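Local coordinates for protein phosphodiesterase (Candida albicans, PDB 6CPU) that belongs to the phosphodiesterases, pairing a helical metal-binding domain of the HD family, which holds a zinc ion, with a small parallel sheet and helices near its N terminus, at residues T24-T36 against K87-I100. Sequence-based numbering, arbitrary orientation.
Sequences TFKHLICHLFKKT and KSLLIQFFFTHLNI
The aliphatic chain of K87 slides across one face of the F25 ring, with K87 CD 3.7 Å from the ring centroid, while I29 CD1 sits over the opposite face toward the rim and I91 CG1 meets the edge. The helices behind them, 25-34 and 84-94, run almost parallel, the axes of 25-34 and 87-94 lying 12.2 Å apart. K87 turns at its last torsion (chi4 76°), and its NZ is held by the backbone oxygens of L82 and D80. One turn on, I29 CD1 and L90 CD2 meet tip to tip at 3.8 Å. F95, just past the end of its helix, points its edge into the face of F33: F95 CZ stands over the centre of that ring, centroids 4.8 Å apart and planes at 68°, a T-shaped pair. L32 CB lies over a face of F95. With CG anti to the carbonyl carbon (chi1 -65°) and chi2 extended, L32 spreads its two methyls, CD1 reaching I91 CD1 at 3.6 Å. Its CD2 meets L98 CD1 at 3.8 Å. At the far end a water bridges the segments, donating to L32 O and hydrogen-bonded to H97 NE2 at 2.7 Å. L28 and I91 also touch I48 of strand 46-49. In the parallel sheet ordered 16-21, 2-6, 46-49, 100-103, the helices belong to two successive beta-alpha-beta crossovers and pack side by side on one face, as in Rossmann-like alpha/beta folds.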
loop_
_atom_site.group_PDB
_atom_site.type_symbol
_atom_site.label_atom_id
_atom_site.label_comp_id
_atom_site.label_asym_id
_atom_site.label_seq_id
_atom_site.Cartn_x
_atom_site.Cartn_y
_atom_site.Cartn_z
ATOM N N THR A 24 25.611 -10.902 11.848
ATOM C CA THR A 24 25.203 -11.654 10.663
ATOM C C THR A 24 24.435 -10.769 9.675
ATOM O O THR A 24 23.802 -9.797 10.068
ATOM C CB THR A 24 24.285 -12.840 11.022
ATOM O OG1 THR A 24 23.044 -12.364 11.542
ATOM C CG2 THR A 24 24.930 -13.759 12.066
ATOM N N PHE A 25 24.494 -11.145 8.403
ATOM C CA PHE A 25 23.769 -10.453 7.335
ATOM C C PHE A 25 22.272 -10.605 7.580
ATOM O O PHE A 25 21.507 -9.670 7.356
ATOM C CB PHE A 25 24.158 -11.034 5.966
ATOM C CG PHE A 25 23.602 -10.275 4.773
ATOM C CD1 PHE A 25 23.650 -8.883 4.718
ATOM C CD2 PHE A 25 23.064 -10.961 3.690
ATOM C CE1 PHE A 25 23.152 -8.198 3.616
ATOM C CE2 PHE A 25 22.572 -10.284 2.584
ATOM C CZ PHE A 25 22.613 -8.897 2.551
ATOM N N LYS A 26 21.863 -11.782 8.052
ATOM C CA LYS A 26 20.464 -12.025 8.367
ATOM C C LYS A 26 19.941 -11.019 9.396
ATOM O O LYS A 26 18.862 -10.458 9.226
ATOM C CB LYS A 26 20.249 -13.451 8.858
ATOM C CG LYS A 26 18.792 -13.766 9.144
ATOM C CD LYS A 26 18.588 -15.196 9.621
ATOM C CE LYS A 26 18.552 -15.299 11.135
ATOM N NZ LYS A 26 18.228 -16.696 11.540
ATOM N N HIS A 27 20.696 -10.782 10.465
ATOM C CA HIS A 27 20.263 -9.810 11.460
ATOM C C HIS A 27 20.213 -8.372 10.902
ATOM O O HIS A 27 19.299 -7.591 11.234
ATOM C CB HIS A 27 21.124 -9.893 12.716
ATOM C CG HIS A 27 20.832 -11.091 13.569
ATOM N ND1 HIS A 27 21.780 -11.670 14.386
ATOM C CD2 HIS A 27 19.700 -11.814 13.736
ATOM C CE1 HIS A 27 21.243 -12.693 15.024
ATOM N NE2 HIS A 27 19.982 -12.804 14.646
ATOM N N LEU A 28 21.172 -8.029 10.045
ATOM C CA LEU A 28 21.156 -6.733 9.339
ATOM C C LEU A 28 19.880 -6.582 8.481
ATOM O O LEU A 28 19.203 -5.547 8.529
ATOM C CB LEU A 28 22.412 -6.589 8.473
ATOM C CG LEU A 28 22.723 -5.182 7.962
ATOM C CD1 LEU A 28 24.215 -5.013 7.673
ATOM C CD2 LEU A 28 21.923 -4.869 6.712
ATOM N N ILE A 29 19.538 -7.628 7.739
ATOM C CA ILE A 29 18.312 -7.639 6.916
ATOM C C ILE A 29 17.062 -7.445 7.788
ATOM O O ILE A 29 16.172 -6.666 7.439
ATOM C CB ILE A 29 18.199 -8.929 6.080
ATOM C CG1 ILE A 29 19.250 -8.924 4.964
ATOM C CG2 ILE A 29 16.829 -9.055 5.438
ATOM C CD1 ILE A 29 19.427 -10.272 4.283
ATOM N N CYS A 30 17.018 -8.112 8.939
ATOM C CA CYS A 30 15.859 -7.999 9.824
ATOM C C CYS A 30 15.699 -6.577 10.351
ATOM O O CYS A 30 14.583 -6.080 10.467
ATOM C CB CYS A 30 15.951 -8.985 10.973
ATOM S SG CYS A 30 15.715 -10.689 10.446
ATOM N N HIS A 31 16.814 -5.929 10.664
ATOM C CA HIS A 31 16.816 -4.518 11.060
ATOM C C HIS A 31 16.190 -3.653 9.960
ATOM O O HIS A 31 15.391 -2.754 10.252
ATOM C CB HIS A 31 18.260 -4.097 11.340
ATOM C CG HIS A 31 18.446 -2.645 11.634
ATOM N ND1 HIS A 31 18.166 -2.092 12.864
ATOM C CD2 HIS A 31 18.940 -1.642 10.875
ATOM C CE1 HIS A 31 18.464 -0.806 12.844
ATOM N NE2 HIS A 31 18.930 -0.506 11.647
ATOM N N LEU A 32 16.557 -3.929 8.705
ATOM C CA LEU A 32 16.041 -3.168 7.570
ATOM C C LEU A 32 14.554 -3.406 7.366
ATOM O O LEU A 32 13.836 -2.455 7.108
ATOM C CB LEU A 32 16.809 -3.500 6.288
ATOM C CG LEU A 32 18.278 -3.102 6.286
ATOM C CD1 LEU A 32 18.881 -3.587 4.992
ATOM C CD2 LEU A 32 18.462 -1.601 6.436
ATOM N N PHE A 33 14.091 -4.661 7.469
ATOM C CA PHE A 33 12.649 -4.968 7.292
ATOM C C PHE A 33 11.778 -4.201 8.290
ATOM O O PHE A 33 10.660 -3.806 7.952
ATOM C CB PHE A 33 12.354 -6.465 7.409
ATOM C CG PHE A 33 12.513 -7.239 6.120
ATOM C CD1 PHE A 33 11.807 -6.891 4.974
ATOM C CD2 PHE A 33 13.342 -8.357 6.069
ATOM C CE1 PHE A 33 11.951 -7.615 3.803
ATOM C CE2 PHE A 33 13.473 -9.086 4.910
ATOM C CZ PHE A 33 12.781 -8.724 3.774
ATOM N N LYS A 34 12.288 -3.997 9.507
ATOM C CA LYS A 34 11.523 -3.352 10.573
ATOM C C LYS A 34 11.374 -1.843 10.404
ATOM O O LYS A 34 10.509 -1.238 11.043
ATOM C CB LYS A 34 12.131 -3.673 11.945
ATOM C CG LYS A 34 11.815 -5.092 12.384
ATOM C CD LYS A 34 12.147 -5.360 13.839
ATOM C CE LYS A 34 13.628 -5.546 14.048
ATOM N NZ LYS A 34 13.880 -6.154 15.389
ATOM N N LYS A 35 12.179 -1.240 9.529
ATOM C CA LYS A 35 12.106 0.207 9.295
ATOM C C LYS A 35 10.733 0.733 8.840
ATOM O O LYS A 35 10.362 1.883 9.170
ATOM C CB LYS A 35 13.221 0.648 8.348
ATOM C CG LYS A 35 14.563 0.566 9.060
ATOM C CD LYS A 35 15.683 1.176 8.269
ATOM C CE LYS A 35 16.938 1.247 9.113
ATOM N NZ LYS A 35 16.898 2.385 10.068
ATOM N N THR A 36 9.956 -0.092 8.135
ATOM C CA THR A 36 8.630 0.322 7.692
ATOM C C THR A 36 7.514 0.044 8.737
ATOM O O THR A 36 6.318 0.094 8.417
ATOM C CB THR A 36 8.309 -0.272 6.305
ATOM O OG1 THR A 36 8.530 -1.687 6.312
ATOM C CG2 THR A 36 9.190 0.373 5.275
ATOM N N LYS A 87 24.632 -10.391 -2.086
ATOM C CA LYS A 87 24.260 -9.553 -0.936
ATOM C C LYS A 87 23.860 -8.162 -1.419
ATOM O O LYS A 87 22.846 -7.584 -0.986
ATOM C CB LYS A 87 25.423 -9.425 0.059
ATOM C CG LYS A 87 25.743 -10.697 0.830
ATOM C CD LYS A 87 26.402 -10.374 2.162
ATOM C CE LYS A 87 26.643 -11.622 2.989
ATOM N NZ LYS A 87 27.813 -12.400 2.483
ATOM N N SER A 88 24.660 -7.644 -2.337
ATOM C CA SER A 88 24.447 -6.344 -2.929
ATOM C C SER A 88 23.143 -6.307 -3.741
ATOM O O SER A 88 22.381 -5.335 -3.654
ATOM C CB SER A 88 25.653 -5.994 -3.803
ATOM O OG SER A 88 25.516 -4.733 -4.412
ATOM N N LEU A 89 22.895 -7.359 -4.518
ATOM C CA LEU A 89 21.660 -7.494 -5.286
ATOM C C LEU A 89 20.438 -7.496 -4.367
ATOM O O LEU A 89 19.441 -6.801 -4.647
ATOM C CB LEU A 89 21.687 -8.778 -6.124
ATOM C CG LEU A 89 20.439 -9.152 -6.928
ATOM C CD1 LEU A 89 20.061 -8.026 -7.866
ATOM C CD2 LEU A 89 20.660 -10.445 -7.710
ATOM N N LEU A 90 20.532 -8.253 -3.273
ATOM C CA LEU A 90 19.454 -8.325 -2.289
ATOM C C LEU A 90 19.108 -6.929 -1.717
ATOM O O LEU A 90 17.950 -6.543 -1.680
ATOM C CB LEU A 90 19.840 -9.281 -1.165
ATOM C CG LEU A 90 18.732 -9.778 -0.220
ATOM C CD1 LEU A 90 19.104 -11.124 0.404
ATOM C CD2 LEU A 90 18.428 -8.774 0.881
ATOM N N ILE A 91 20.116 -6.201 -1.261
ATOM C CA ILE A 91 19.931 -4.868 -0.681
ATOM C C ILE A 91 19.385 -3.884 -1.727
ATOM O O ILE A 91 18.422 -3.153 -1.469
ATOM C CB ILE A 91 21.268 -4.350 -0.083
ATOM C CG1 ILE A 91 21.676 -5.157 1.166
ATOM C CG2 ILE A 91 21.203 -2.876 0.261
ATOM C CD1 ILE A 91 20.609 -5.259 2.248
ATOM N N GLN A 92 20.006 -3.866 -2.903
ATOM C CA GLN A 92 19.584 -2.989 -3.993
ATOM C C GLN A 92 18.098 -3.161 -4.355
ATOM O O GLN A 92 17.389 -2.171 -4.599
ATOM C CB GLN A 92 20.460 -3.271 -5.214
ATOM C CG GLN A 92 20.404 -2.252 -6.324
ATOM C CD GLN A 92 21.201 -2.686 -7.548
ATOM O OE1 GLN A 92 21.286 -3.878 -7.876
ATOM N NE2 GLN A 92 21.782 -1.723 -8.232
ATOM N N PHE A 93 17.639 -4.408 -4.428
ATOM C CA PHE A 93 16.289 -4.713 -4.886
ATOM C C PHE A 93 15.266 -4.629 -3.769
ATOM O O PHE A 93 14.256 -3.939 -3.900
ATOM C CB PHE A 93 16.194 -6.106 -5.524
ATOM C CG PHE A 93 14.813 -6.426 -6.043
ATOM C CD1 PHE A 93 14.360 -5.856 -7.221
ATOM C CD2 PHE A 93 13.966 -7.257 -5.339
ATOM C CE1 PHE A 93 13.089 -6.121 -7.693
ATOM C CE2 PHE A 93 12.690 -7.534 -5.802
ATOM C CZ PHE A 93 12.257 -6.974 -6.991
ATOM N N PHE A 94 15.509 -5.341 -2.681
ATOM C CA PHE A 94 14.512 -5.410 -1.603
ATOM C C PHE A 94 14.494 -4.174 -0.726
ATOM O O PHE A 94 13.497 -3.925 -0.071
ATOM C CB PHE A 94 14.693 -6.660 -0.752
ATOM C CG PHE A 94 14.470 -7.931 -1.524
ATOM C CD1 PHE A 94 13.189 -8.392 -1.776
ATOM C CD2 PHE A 94 15.547 -8.640 -2.033
ATOM C CE1 PHE A 94 12.987 -9.563 -2.494
ATOM C CE2 PHE A 94 15.348 -9.795 -2.767
ATOM C CZ PHE A 94 14.071 -10.258 -2.996
ATOM N N PHE A 95 15.579 -3.406 -0.695
ATOM C CA PHE A 95 15.658 -2.241 0.213
ATOM C C PHE A 95 15.951 -0.924 -0.506
ATOM O O PHE A 95 16.486 0.034 0.067
ATOM C CB PHE A 95 16.599 -2.558 1.386
ATOM C CG PHE A 95 16.121 -3.720 2.194
ATOM C CD1 PHE A 95 15.013 -3.587 3.025
ATOM C CD2 PHE A 95 16.708 -4.978 2.065
ATOM C CE1 PHE A 95 14.522 -4.666 3.728
ATOM C CE2 PHE A 95 16.222 -6.058 2.778
ATOM C CZ PHE A 95 15.134 -5.909 3.618
ATOM N N THR A 96 15.512 -0.875 -1.755
ATOM C CA THR A 96 15.594 0.316 -2.597
ATOM C C THR A 96 15.006 1.538 -1.874
ATOM O O THR A 96 15.568 2.634 -1.903
ATOM C CB THR A 96 14.889 0.065 -3.978
ATOM O OG1 THR A 96 15.031 1.216 -4.814
ATOM C CG2 THR A 96 13.398 -0.254 -3.838
ATOM N N HIS A 97 13.904 1.312 -1.170
ATOM C CA HIS A 97 13.155 2.368 -0.485
ATOM C C HIS A 97 13.879 3.043 0.682
ATOM O O HIS A 97 13.391 4.050 1.184
ATOM C CB HIS A 97 11.813 1.810 0.016
ATOM C CG HIS A 97 11.948 0.728 1.044
ATOM N ND1 HIS A 97 12.277 -0.572 0.717
ATOM C CD2 HIS A 97 11.769 0.742 2.388
ATOM C CE1 HIS A 97 12.334 -1.300 1.817
ATOM N NE2 HIS A 97 11.987 -0.538 2.840
ATOM N N LEU A 98 15.032 2.513 1.095
ATOM C CA LEU A 98 15.746 3.001 2.279
ATOM C C LEU A 98 16.981 3.902 2.080
ATOM O O LEU A 98 17.716 4.133 3.046
ATOM C CB LEU A 98 16.142 1.800 3.158
ATOM C CG LEU A 98 14.981 1.016 3.762
ATOM C CD1 LEU A 98 15.515 -0.141 4.597
ATOM C CD2 LEU A 98 14.101 1.919 4.615
ATOM N N ASN A 99 17.225 4.393 0.875
ATOM C CA ASN A 99 18.320 5.374 0.623
ATOM C C ASN A 99 19.680 4.869 1.091
ATOM O O ASN A 99 20.341 5.512 1.904
ATOM C CB ASN A 99 18.015 6.706 1.291
ATOM C CG ASN A 99 16.607 7.155 1.038
ATOM O OD1 ASN A 99 16.235 7.424 -0.112
ATOM N ND2 ASN A 99 15.797 7.208 2.101
ATOM N N ILE A 100 20.059 3.694 0.588
ATOM C CA ILE A 100 21.260 3.000 1.061
ATOM C C ILE A 100 22.447 3.226 0.121
ATOM O O ILE A 100 22.297 3.131 -1.101
ATOM C CB ILE A 100 21.000 1.488 1.202
ATOM C CG1 ILE A 100 20.042 1.212 2.367
ATOM C CG2 ILE A 100 22.305 0.726 1.386
ATOM C CD1 ILE A 100 19.401 -0.159 2.357
HETATM O O HOH W 1 11.821 -1.746 5.283
#